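Local coordinates for protein putative peptidase (Chlamydophila abortus, PDB 3CE2) that probably acts as a zinc-dependent oligopeptidase of the M3B family, cleaving small peptides, at residues K250-V255 with H484-G489. Numbering follows the deposited sequence.
Sequences KIQAHV and HAAEHG. With ZN (zinc ion), chain B.
The methyl of Ala-486 packs against Ile-251, Gln-252 and Val-255 on one flank of helix 240-260. It faces that helix near the end of helix 451-487. Walking from His-484, the first side chain points away from helix 240-260, and its NE2 lies 2.6 Å from a zinc ion. Ala-486 CB then meets Ile-251 CG2 at 3.6 Å. Chi1 of -56° sets CG1 of Ile-251 beside the backbone N and leaves CG2 anti to it, on the side of Ala-486. The bend of Gln-252 at chi2 (-54°) brings its NE2 to 3.4 Å from Ala-486 CB. Val-255 CG2 lies 4.1 Å from Ala-486 CB. Glu-487 lies alongside, with its CG 4.4 Å from Val-255 CG2; its OE2 accepts a hydrogen bond from Cys-266 N. His-488 leaves the helix and binds the zinc through NE2 at 2.0 Å. A water completes the three ligands modelled, and the site is distinct from the HExxH zinc of His-402, His-406 and Glu-430. The interface is therefore mainly apolar, with the Gln-252 amide touching the methyl without a hydrogen bond to it, and the zinc is held by His-484 and His-488, whose side chains take no part in the packing.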
loop_
_atom_site.group_PDB
_atom_site.type_symbol
_atom_site.label_atom_id
_atom_site.label_comp_id
_atom_site.label_asym_id
_atom_site.label_seq_id
_atom_site.Cartn_x
_atom_site.Cartn_y
_atom_site.Cartn_z
ATOM N N LYS A 250 -12.193 -12.984 -14.598
ATOM C CA LYS A 250 -12.094 -11.905 -13.625
ATOM C C LYS A 250 -12.605 -10.591 -14.232
ATOM O O LYS A 250 -13.514 -9.943 -13.698
ATOM C CB LYS A 250 -10.641 -11.735 -13.164
ATOM C CG LYS A 250 -10.434 -10.743 -12.023
ATOM C CD LYS A 250 -10.907 -11.311 -10.690
ATOM C CE LYS A 250 -11.100 -10.216 -9.636
ATOM N NZ LYS A 250 -12.176 -10.613 -8.681
ATOM N N ILE A 251 -12.036 -10.196 -15.360
ATOM C CA ILE A 251 -12.456 -8.944 -15.939
ATOM C C ILE A 251 -13.958 -8.921 -16.225
ATOM O O ILE A 251 -14.603 -7.894 -16.024
ATOM C CB ILE A 251 -11.718 -8.632 -17.218
ATOM C CG1 ILE A 251 -10.198 -8.623 -17.006
ATOM C CG2 ILE A 251 -12.248 -7.336 -17.830
ATOM C CD1 ILE A 251 -9.667 -7.852 -15.805
ATOM N N GLN A 252 -14.516 -10.030 -16.704
ATOM C CA GLN A 252 -15.952 -10.087 -16.959
ATOM C C GLN A 252 -16.702 -9.997 -15.636
ATOM O O GLN A 252 -17.821 -9.497 -15.574
ATOM C CB GLN A 252 -16.356 -11.369 -17.691
ATOM C CG GLN A 252 -16.172 -11.356 -19.220
ATOM C CD GLN A 252 -16.867 -10.159 -19.928
ATOM O OE1 GLN A 252 -18.034 -9.802 -19.644
ATOM N NE2 GLN A 252 -16.146 -9.551 -20.861
ATOM N N ALA A 253 -16.088 -10.475 -14.565
ATOM C CA ALA A 253 -16.685 -10.301 -13.249
ATOM C C ALA A 253 -16.850 -8.807 -12.939
ATOM O O ALA A 253 -17.930 -8.365 -12.550
ATOM C CB ALA A 253 -15.856 -10.985 -12.195
ATOM N N HIS A 254 -15.793 -8.027 -13.139
ATOM C CA HIS A 254 -15.885 -6.605 -12.880
ATOM C C HIS A 254 -16.942 -5.966 -13.751
ATOM O O HIS A 254 -17.709 -5.125 -13.278
ATOM C CB HIS A 254 -14.545 -5.911 -13.075
ATOM C CG HIS A 254 -13.493 -6.406 -12.149
ATOM N ND1 HIS A 254 -12.152 -6.358 -12.451
ATOM C CD2 HIS A 254 -13.589 -7.006 -10.942
ATOM C CE1 HIS A 254 -11.464 -6.889 -11.457
ATOM N NE2 HIS A 254 -12.313 -7.296 -10.529
ATOM N N VAL A 255 -17.007 -6.383 -15.010
ATOM C CA VAL A 255 -18.025 -5.856 -15.925
ATOM C C VAL A 255 -19.427 -6.177 -15.437
ATOM O O VAL A 255 -20.321 -5.357 -15.526
ATOM C CB VAL A 255 -17.842 -6.398 -17.325
ATOM C CG1 VAL A 255 -18.973 -5.934 -18.235
ATOM C CG2 VAL A 255 -16.499 -5.960 -17.861
ATOM N N HIS A 484 -11.731 -2.021 -20.844
ATOM C CA HIS A 484 -12.377 -1.341 -21.943
ATOM C C HIS A 484 -12.813 -2.368 -22.978
ATOM O O HIS A 484 -14.000 -2.572 -23.192
ATOM C CB HIS A 484 -11.451 -0.300 -22.563
ATOM C CG HIS A 484 -12.170 0.714 -23.394
ATOM N ND1 HIS A 484 -11.756 1.071 -24.660
ATOM C CD2 HIS A 484 -13.288 1.438 -23.146
ATOM C CE1 HIS A 484 -12.579 1.980 -25.151
ATOM N NE2 HIS A 484 -13.518 2.221 -24.251
ATOM N N ALA A 485 -11.848 -3.022 -23.607
ATOM C CA ALA A 485 -12.130 -4.090 -24.554
ATOM C C ALA A 485 -13.289 -4.990 -24.082
ATOM O O ALA A 485 -14.279 -5.189 -24.799
ATOM C CB ALA A 485 -10.882 -4.907 -24.788
ATOM N N ALA A 486 -13.193 -5.528 -22.875
ATOM C CA ALA A 486 -14.281 -6.372 -22.402
ATOM C C ALA A 486 -15.628 -5.620 -22.453
ATOM O O ALA A 486 -16.603 -6.101 -23.029
ATOM C CB ALA A 486 -13.998 -6.898 -20.999
ATOM N N GLU A 487 -15.679 -4.435 -21.855
ATOM C CA GLU A 487 -16.909 -3.646 -21.850
ATOM C C GLU A 487 -17.580 -3.639 -23.228
ATOM O O GLU A 487 -18.796 -3.791 -23.311
ATOM C CB GLU A 487 -16.643 -2.211 -21.376
ATOM C CG GLU A 487 -16.591 -2.036 -19.872
ATOM C CD GLU A 487 -15.640 -0.923 -19.465
ATOM O OE1 GLU A 487 -15.381 -0.031 -20.297
ATOM O OE2 GLU A 487 -15.133 -0.947 -18.322
ATOM N N HIS A 488 -16.787 -3.469 -24.295
ATOM C CA HIS A 488 -17.299 -3.524 -25.676
ATOM C C HIS A 488 -17.491 -4.942 -26.186
ATOM O O HIS A 488 -17.528 -5.134 -27.399
ATOM C CB HIS A 488 -16.355 -2.836 -26.674
ATOM C CG HIS A 488 -16.293 -1.347 -26.543
ATOM N ND1 HIS A 488 -17.211 -0.623 -25.812
ATOM C CD2 HIS A 488 -15.435 -0.442 -27.075
ATOM C CE1 HIS A 488 -16.910 0.662 -25.883
ATOM N NE2 HIS A 488 -15.837 0.798 -26.643
ATOM N N GLY A 489 -17.555 -5.928 -25.283
ATOM C CA GLY A 489 -17.745 -7.349 -25.642
ATOM C C GLY A 489 -16.592 -8.116 -26.308
ATOM O O GLY A 489 -16.728 -9.318 -26.556
HETATM ZN ZN ZN B . -14.792 2.492 -26.478
HETATM O O HOH W 1 -16.069 2.412 -24.683
#